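Local atomic coordinates of porin (Rhodobacter blasticus, PDB entry 3PRN), a protein that forms trimeric outer-membrane channels that let small hydrophilic solutes up to about 0.6 kDa diffuse passively. Residues F261-S273 / N277-F289. The protein carries 1 engineered substitution. Residues are numbered along the deposited sequence; the frame is centred on the assembly and turned at random. Where two conformers were deposited one is given.
Sequences FAEGVKVSGSVQS and NETVADVGVRFDF. With C8E ((hydroxyethyloxy)tri(ethyloxy)octane), chain D.
Ser-270 sets OG, and Asp-282 its CG, between the backbone N and the carbonyl carbon (chi1 70° and 69°), which brings OG and the carboxylate together on the face they share. OG of Ser-270 donates to OD2 of Asp-282 over 2.6 Å, coming in from above the carboxylate plane. The same OG accepts NE2 of Gln-272 at 3.0 Å, in the amide plane; NE2 also bonds OG of Ser-105 and OE1 turns to Tyr-240, while OD1 of Asp-282 takes the backbone N of Tyr-102. An alanine in place of Ser-270 would probably leave OD2 of Asp-282 without this donor and take away one of the bonds that hold the Gln-272 amide. The strands 265-273 and 279-288 run antiparallel, their axes 4.6 Å apart. Most carbonyls point almost straight at their donors, as in Gly-284 N to Ser-268 O (2.9 Å), but Ser-270 N is tilted 27° from the carbonyl plane of Asp-282. On the other face, CG1 of Val-285 touches CG2 of Val-267 at 3.8 Å and CG1 of Val-265 at 4.0 Å. Farther along that face, CG1 of Val-283 lies 3.5 Å from C6 of the bound C8E, whose alkyl chain also meets Ala-281. At the end by the type II turn from Ala-262 to Val-265, Arg-286 holds Asp-288 side-on through NE and NH2, while Phe-287 meets Phe-47 of a second subunit. Mostly polar groups on one face and mostly apolar ones on the other, detergent-coated in part, mark a beta hairpin in the wall of the 16-stranded antiparallel porin barrel.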
ATOM      1  N   PHE A 261      22.366  19.137  -9.171  1.00 27.39           N
ATOM      2  CA  PHE A 261      21.575  19.938 -10.079  1.00 27.70           C
ATOM      3  C   PHE A 261      20.731  20.972  -9.333  1.00 27.04           C
ATOM      4  O   PHE A 261      20.588  22.105  -9.826  1.00 27.38           O
ATOM      5  CB  PHE A 261      20.742  19.023 -10.961  1.00 28.19           C
ATOM      6  CG  PHE A 261      19.826  19.745 -11.916  1.00 32.55           C
ATOM      7  CD1 PHE A 261      20.334  20.329 -13.074  1.00 35.20           C
ATOM      8  CD2 PHE A 261      18.485  19.868 -11.674  1.00 32.72           C
ATOM      9  CE1 PHE A 261      19.491  21.007 -13.960  1.00 36.84           C
ATOM     10  CE2 PHE A 261      17.639  20.531 -12.524  1.00 34.72           C
ATOM     11  CZ  PHE A 261      18.133  21.092 -13.691  1.00 36.08           C
ATOM     12  N   ALA A 262      20.215  20.594  -8.181  1.00 26.81           N
ATOM     13  CA  ALA A 262      19.389  21.520  -7.386  1.00 26.99           C
ATOM     14  C   ALA A 262      19.229  20.888  -6.031  1.00 27.30           C
ATOM     15  O   ALA A 262      19.701  19.730  -5.867  1.00 26.56           O
ATOM     16  CB  ALA A 262      18.042  21.802  -8.066  1.00 28.06           C
ATOM     17  N   GLU A 263      18.661  21.571  -5.064  1.00 26.61           N
ATOM     18  CA  GLU A 263      18.466  20.958  -3.762  1.00 28.55           C
ATOM     19  C   GLU A 263      17.612  19.677  -3.994  1.00 27.86           C
ATOM     20  O   GLU A 263      16.586  19.775  -4.716  1.00 28.36           O
ATOM     21  CB  GLU A 263      17.727  21.948  -2.861  1.00 35.15           C
ATOM     22  CG  GLU A 263      17.574  21.404  -1.452  1.00 45.25           C
ATOM     23  CD  GLU A 263      16.771  22.286  -0.504  1.00 53.53           C
ATOM     24  OE1 GLU A 263      16.698  23.549  -0.685  1.00 55.48           O
ATOM     25  OE2 GLU A 263      16.195  21.694   0.478  1.00 56.82           O
ATOM     26  N   GLY A 264      17.978  18.550  -3.444  1.00 27.17           N
ATOM     27  CA  GLY A 264      17.179  17.355  -3.653  1.00 26.81           C
ATOM     28  C   GLY A 264      17.245  16.694  -5.042  1.00 26.36           C
ATOM     29  O   GLY A 264      16.570  15.684  -5.293  1.00 26.67           O
ATOM     30  N   VAL A 265      18.015  17.221  -5.975  1.00 25.32           N
ATOM     31  CA  VAL A 265      18.147  16.541  -7.288  1.00 24.51           C
ATOM     32  C   VAL A 265      19.629  16.258  -7.590  1.00 26.18           C
ATOM     33  O   VAL A 265      20.443  17.203  -7.678  1.00 25.41           O
ATOM     34  CB  VAL A 265      17.567  17.337  -8.452  1.00 22.89           C
ATOM     35  CG1 VAL A 265      17.731  16.598  -9.792  1.00 21.97           C
ATOM     36  CG2 VAL A 265      16.069  17.600  -8.307  1.00 22.57           C
ATOM     37  N   LYS A 266      19.987  14.972  -7.717  1.00 24.85           N
ATOM     38  CA  LYS A 266      21.424  14.694  -7.928  1.00 25.24           C
ATOM     39  C   LYS A 266      21.647  13.805  -9.115  1.00 24.58           C
ATOM     40  O   LYS A 266      20.925  12.790  -9.257  1.00 24.51           O
ATOM     41  CB  LYS A 266      21.945  14.123  -6.603  1.00 27.87           C
ATOM     42  CG  LYS A 266      23.247  13.407  -6.710  1.00 32.48           C
ATOM     43  CD  LYS A 266      24.032  13.521  -5.426  1.00 37.48           C
ATOM     44  CE  LYS A 266      23.720  12.365  -4.498  1.00 41.33           C
ATOM     45  NZ  LYS A 266      24.020  12.857  -3.088  1.00 44.35           N
ATOM     46  N   VAL A 267      22.552  14.167 -10.047  1.00 24.15           N
ATOM     47  CA  VAL A 267      22.826  13.307 -11.219  1.00 22.92           C
ATOM     48  C   VAL A 267      24.128  12.551 -10.935  1.00 23.93           C
ATOM     49  O   VAL A 267      25.071  13.199 -10.420  1.00 24.35           O
ATOM     50  CB  VAL A 267      23.022  14.129 -12.472  1.00 23.36           C
ATOM     51  CG1 VAL A 267      23.213  13.279 -13.735  1.00 23.70           C
ATOM     52  CG2 VAL A 267      21.748  14.967 -12.657  1.00 25.32           C
ATOM     53  N   SER A 268      24.181  11.238 -11.048  1.00 23.02           N
ATOM     54  CA  SER A 268      25.405  10.525 -10.680  1.00 23.44           C
ATOM     55  C   SER A 268      25.684   9.435 -11.708  1.00 23.24           C
ATOM     56  O   SER A 268      24.770   8.944 -12.381  1.00 23.28           O
ATOM     57  CB  SER A 268      25.332   9.742  -9.363  1.00 23.23           C
ATOM     58  OG  SER A 268      24.893  10.594  -8.314  1.00 27.40           O
ATOM     59  N   GLY A 269      26.937   9.060 -11.798  1.00 23.10           N
ATOM     60  CA  GLY A 269      27.360   8.005 -12.724  1.00 22.84           C
ATOM     61  C   GLY A 269      28.660   7.354 -12.212  1.00 23.40           C
ATOM     62  O   GLY A 269      29.333   7.955 -11.388  1.00 22.48           O
ATOM     63  N   SER A 270      28.949   6.113 -12.681  1.00 22.77           N
ATOM     64  CA  SER A 270      30.183   5.507 -12.204  1.00 22.46           C
ATOM     65  C   SER A 270      30.576   4.445 -13.226  1.00 22.62           C
ATOM     66  O   SER A 270      29.745   4.094 -14.039  1.00 23.04           O
ATOM     67  CB  SER A 270      30.073   4.892 -10.828  1.00 22.17           C
ATOM     68  OG  SER A 270      29.251   3.723 -10.875  1.00 22.64           O
ATOM     69  N   VAL A 271      31.818   4.035 -13.185  1.00 23.05           N
ATOM     70  CA  VAL A 271      32.344   2.934 -14.004  1.00 23.24           C
ATOM     71  C   VAL A 271      33.123   2.114 -12.967  1.00 23.83           C
ATOM     72  O   VAL A 271      33.925   2.671 -12.206  1.00 23.43           O
ATOM     73  CB  VAL A 271      33.088   3.445 -15.214  0.50 24.80           C
ATOM     74  CG1 VAL A 271      34.422   4.053 -14.810  0.50 26.26           C
ATOM     75  CG2 VAL A 271      33.271   2.375 -16.286  0.50 24.94           C
ATOM     76  N   GLN A 272      32.849   0.833 -12.819  1.00 23.03           N
ATOM     77  CA  GLN A 272      33.487   0.038 -11.792  1.00 24.63           C
ATOM     78  C   GLN A 272      33.921  -1.325 -12.298  1.00 24.18           C
ATOM     79  O   GLN A 272      33.361  -1.868 -13.247  1.00 25.36           O
ATOM     80  CB  GLN A 272      32.495  -0.154 -10.605  1.00 22.55           C
ATOM     81  CG  GLN A 272      32.063   1.166  -9.974  1.00 22.63           C
ATOM     82  CD  GLN A 272      31.100   0.971  -8.826  1.00 24.68           C
ATOM     83  OE1 GLN A 272      31.349   0.214  -7.878  1.00 25.50           O
ATOM     84  NE2 GLN A 272      29.930   1.609  -8.883  1.00 25.09           N
ATOM     85  N   SER A 273      34.919  -1.889 -11.652  1.00 25.06           N
ATOM     86  CA  SER A 273      35.467  -3.207 -12.056  1.00 25.97           C
ATOM     87  C   SER A 273      35.554  -4.093 -10.821  1.00 26.12           C
ATOM     88  O   SER A 273      36.135  -3.653  -9.806  1.00 26.09           O
ATOM     89  CB  SER A 273      36.828  -2.927 -12.727  1.00 27.41           C
ATOM     90  OG  SER A 273      37.354  -4.108 -13.276  1.00 30.45           O
ATOM     91  N   ASN A 277      36.740  -9.483 -12.346  1.00 34.46           N
ATOM     92  CA  ASN A 277      36.785  -8.753 -13.585  1.00 36.18           C
ATOM     93  C   ASN A 277      35.452  -8.299 -14.172  1.00 35.36           C
ATOM     94  O   ASN A 277      35.471  -7.896 -15.360  1.00 36.65           O
ATOM     95  CB  ASN A 277      37.442  -9.688 -14.661  1.00 43.19           C
ATOM     96  CG  ASN A 277      38.395  -8.836 -15.493  1.00 48.68           C
ATOM     97  OD1 ASN A 277      38.902  -7.825 -14.983  1.00 51.49           O
ATOM     98  ND2 ASN A 277      38.656  -9.154 -16.736  1.00 51.19           N
ATOM     99  N   GLU A 278      34.332  -8.324 -13.475  1.00 34.53           N
ATOM    100  CA  GLU A 278      33.080  -7.812 -14.028  1.00 33.41           C
ATOM    101  C   GLU A 278      33.218  -6.298 -14.266  1.00 32.13           C
ATOM    102  O   GLU A 278      33.818  -5.576 -13.456  1.00 31.92           O
ATOM    103  CB  GLU A 278      31.967  -7.836 -12.950  1.00 34.81           C
ATOM    104  CG  GLU A 278      31.839  -9.164 -12.225  1.00 36.54           C
ATOM    105  CD  GLU A 278      32.587  -9.151 -10.905  1.00 36.76           C
ATOM    106  OE1 GLU A 278      33.836  -8.843 -10.895  1.00 34.05           O
ATOM    107  OE2 GLU A 278      31.973  -9.439  -9.813  1.00 40.00           O
ATOM    108  N   THR A 279      32.661  -5.813 -15.351  1.00 31.31           N
ATOM    109  CA  THR A 279      32.649  -4.365 -15.629  1.00 30.10           C
ATOM    110  C   THR A 279      31.183  -3.877 -15.549  1.00 28.90           C
ATOM    111  O   THR A 279      30.284  -4.455 -16.131  1.00 27.60           O
ATOM    112  CB  THR A 279      33.217  -4.063 -17.009  1.00 34.49           C
ATOM    113  OG1 THR A 279      34.518  -4.616 -17.120  1.00 37.79           O
ATOM    114  CG2 THR A 279      33.325  -2.559 -17.275  1.00 35.15           C
ATOM    115  N   VAL A 280      30.992  -2.837 -14.731  1.00 27.72           N
ATOM    116  CA  VAL A 280      29.647  -2.296 -14.561  1.00 26.69           C
ATOM    117  C   VAL A 280      29.705  -0.769 -14.712  1.00 25.58           C
ATOM    118  O   VAL A 280      30.744  -0.155 -14.387  1.00 25.99           O
ATOM    119  CB  VAL A 280      28.980  -2.670 -13.234  1.00 27.85           C
ATOM    120  CG1 VAL A 280      28.900  -4.201 -13.102  1.00 28.97           C
ATOM    121  CG2 VAL A 280      29.691  -2.128 -12.010  1.00 27.08           C
ATOM    122  N   ALA A 281      28.653  -0.166 -15.223  1.00 24.36           N
ATOM    123  CA  ALA A 281      28.606   1.284 -15.313  1.00 23.32           C
ATOM    124  C   ALA A 281      27.148   1.752 -15.082  1.00 23.52           C
ATOM    125  O   ALA A 281      26.212   1.008 -15.409  1.00 23.12           O
ATOM    126  CB  ALA A 281      29.075   1.804 -16.671  1.00 21.90           C
ATOM    127  N   ASP A 282      27.008   3.023 -14.696  1.00 22.17           N
ATOM    128  CA  ASP A 282      25.641   3.539 -14.556  1.00 22.48           C
ATOM    129  C   ASP A 282      25.642   5.054 -14.720  1.00 22.42           C
ATOM    130  O   ASP A 282      26.692   5.703 -14.547  1.00 21.69           O
ATOM    131  CB  ASP A 282      25.125   3.133 -13.148  0.50 21.52           C
ATOM    132  CG  ASP A 282      25.852   3.891 -12.053  0.50 23.16           C
ATOM    133  OD1 ASP A 282      25.585   5.110 -11.890  0.50 25.21           O
ATOM    134  OD2 ASP A 282      26.709   3.362 -11.324  0.50 22.87           O
ATOM    135  N   VAL A 283      24.530   5.637 -15.081  1.00 21.56           N
ATOM    136  CA  VAL A 283      24.328   7.077 -15.114  1.00 20.74           C
ATOM    137  C   VAL A 283      22.820   7.293 -14.889  1.00 20.01           C
ATOM    138  O   VAL A 283      22.001   6.676 -15.571  1.00 19.59           O
ATOM    139  CB  VAL A 283      24.830   7.758 -16.402  1.00 21.38           C
ATOM    140  CG1 VAL A 283      24.102   7.335 -17.651  1.00 21.51           C
ATOM    141  CG2 VAL A 283      24.737   9.290 -16.249  1.00 24.46           C
ATOM    142  N   GLY A 284      22.483   8.160 -13.960  1.00 20.81           N
ATOM    143  CA  GLY A 284      21.076   8.421 -13.662  1.00 20.93           C
ATOM    144  C   GLY A 284      20.879   9.620 -12.729  1.00 21.08           C
ATOM    145  O   GLY A 284      21.838  10.308 -12.356  1.00 22.25           O
ATOM    146  N   VAL A 285      19.606   9.820 -12.399  1.00 20.23           N
ATOM    147  CA  VAL A 285      19.161  10.895 -11.495  1.00 21.36           C
ATOM    148  C   VAL A 285      18.362  10.351 -10.333  1.00 20.40           C
ATOM    149  O   VAL A 285      17.608   9.387 -10.472  1.00 21.23           O
ATOM    150  CB  VAL A 285      18.143  11.841 -12.147  1.00 23.50           C
ATOM    151  CG1 VAL A 285      18.447  13.319 -11.900  1.00 23.36           C
ATOM    152  CG2 VAL A 285      18.023  11.674 -13.654  1.00 25.85           C
ATOM    153  N   ARG A 286      18.551  10.992  -9.220  1.00 20.56           N
ATOM    154  CA  ARG A 286      17.759  10.719  -8.032  1.00 19.71           C
ATOM    155  C   ARG A 286      17.130  12.077  -7.629  1.00 20.50           C
ATOM    156  O   ARG A 286      17.820  13.118  -7.593  1.00 20.41           O
ATOM    157  CB  ARG A 286      18.618  10.178  -6.902  1.00 21.21           C
ATOM    158  CG  ARG A 286      17.816  10.008  -5.613  1.00 23.84           C
ATOM    159  CD  ARG A 286      18.698   9.736  -4.404  1.00 24.99           C
ATOM    160  NE  ARG A 286      18.043  10.053  -3.131  1.00 26.86           N
ATOM    161  CZ  ARG A 286      18.143   9.289  -2.041  1.00 27.09           C
ATOM    162  NH1 ARG A 286      18.862   8.159  -2.061  1.00 26.62           N
ATOM    163  NH2 ARG A 286      17.558   9.574  -0.873  1.00 27.07           N
ATOM    164  N   PHE A 287      15.874  12.074  -7.251  1.00 19.41           N
ATOM    165  CA  PHE A 287      15.197  13.251  -6.771  1.00 19.23           C
ATOM    166  C   PHE A 287      14.431  12.880  -5.483  1.00 20.38           C
ATOM    167  O   PHE A 287      13.760  11.865  -5.416  1.00 18.57           O
ATOM    168  CB  PHE A 287      14.306  13.876  -7.821  1.00 18.27           C
ATOM    169  CG  PHE A 287      13.333  12.929  -8.495  1.00 20.03           C
ATOM    170  CD1 PHE A 287      13.736  12.093  -9.514  1.00 19.80           C
ATOM    171  CD2 PHE A 287      12.019  12.884  -8.049  1.00 19.48           C
ATOM    172  CE1 PHE A 287      12.810  11.267 -10.186  1.00 22.18           C
ATOM    173  CE2 PHE A 287      11.103  12.049  -8.686  1.00 22.11           C
ATOM    174  CZ  PHE A 287      11.499  11.255  -9.744  1.00 21.31           C
ATOM    175  N   ASP A 288      14.577  13.706  -4.451  1.00 19.64           N
ATOM    176  CA  ASP A 288      14.020  13.478  -3.149  1.00 20.90           C
ATOM    177  C   ASP A 288      12.739  14.309  -3.004  1.00 21.02           C
ATOM    178  O   ASP A 288      12.711  15.426  -3.539  1.00 20.99           O
ATOM    179  CB  ASP A 288      15.027  13.898  -2.056  1.00 25.86           C
ATOM    180  CG  ASP A 288      16.079  12.801  -1.947  1.00 31.46           C
ATOM    181  OD1 ASP A 288      17.053  12.766  -2.788  1.00 37.24           O
ATOM    182  OD2 ASP A 288      15.964  11.886  -1.050  1.00 36.44           O
ATOM    183  N   PHE A 289      11.695  13.731  -2.432  1.00 20.68           N
ATOM    184  CA  PHE A 289      10.443  14.447  -2.287  1.00 21.62           C
ATOM    185  C   PHE A 289       9.796  14.172  -0.942  1.00 22.65           C
ATOM    186  O   PHE A 289       8.722  14.837  -0.742  1.00 24.18           O
ATOM    187  CB  PHE A 289       9.471  14.175  -3.437  1.00 22.99           C
ATOM    188  CG  PHE A 289       9.304  12.720  -3.795  1.00 21.87           C
ATOM    189  CD1 PHE A 289       8.747  11.836  -2.906  1.00 21.57           C
ATOM    190  CD2 PHE A 289       9.789  12.286  -5.021  1.00 23.00           C
ATOM    191  CE1 PHE A 289       8.641  10.461  -3.253  1.00 23.80           C
ATOM    192  CE2 PHE A 289       9.674  10.947  -5.381  1.00 23.96           C
ATOM    193  CZ  PHE A 289       9.129  10.027  -4.463  1.00 22.43           C
ATOM    194  OXT PHE A 289      10.292  13.347  -0.143  1.00 22.65           O
TER
HETATM  195  C1  C8E D 292      25.163   2.997 -22.901  1.00 79.77           C
HETATM  196  C2  C8E D 292      25.752   2.214 -21.789  1.00 80.38           C
HETATM  197  C3  C8E D 292      26.630   3.007 -20.957  1.00 80.58           C
HETATM  198  C4  C8E D 292      25.760   3.639 -19.929  1.00 80.98           C
HETATM  199  C5  C8E D 292      26.728   3.920 -18.839  1.00 82.11           C
HETATM  200  C6  C8E D 292      26.824   5.347 -18.662  1.00 83.79           C
HETATM  201  C7  C8E D 292      28.159   5.479 -18.097  1.00 85.37           C
HETATM  202  C8  C8E D 292      28.447   6.938 -17.992  1.00 87.04           C
HETATM  203  O9  C8E D 292      29.226   7.439 -16.900  1.00 88.63           O
HETATM  204  C10 C8E D 292      30.631   7.217 -16.969  1.00 89.91           C
HETATM  205  C11 C8E D 292      31.167   7.368 -15.573  1.00 91.04           C
HETATM  206  O12 C8E D 292      31.306   8.782 -15.224  1.00 91.85           O
HETATM  207  C13 C8E D 292      32.549   9.078 -14.548  1.00 93.04           C
HETATM  208  C14 C8E D 292      33.652  10.078 -15.019  1.00 94.71           C
HETATM  209  O15 C8E D 292      34.974  10.192 -14.380  1.00 96.45           O
HETATM  210  C16 C8E D 292      35.120  11.485 -13.734  1.00 97.42           C
HETATM  211  C17 C8E D 292      35.632  12.606 -14.644  1.00 98.30           C
HETATM  212  O18 C8E D 292      36.273  13.839 -14.271  1.00 98.66           O
HETATM  213  C19 C8E D 292      35.619  14.725 -13.329  1.00 98.46           C
HETATM  214  C20 C8E D 292      34.671  15.939 -13.717  1.00 97.84           C
HETATM  215  O21 C8E D 292      33.419  15.502 -14.305  1.00 97.65           O
HETATM  216  O   HOH W   1      18.688  13.704  -4.453  1.00 31.93           O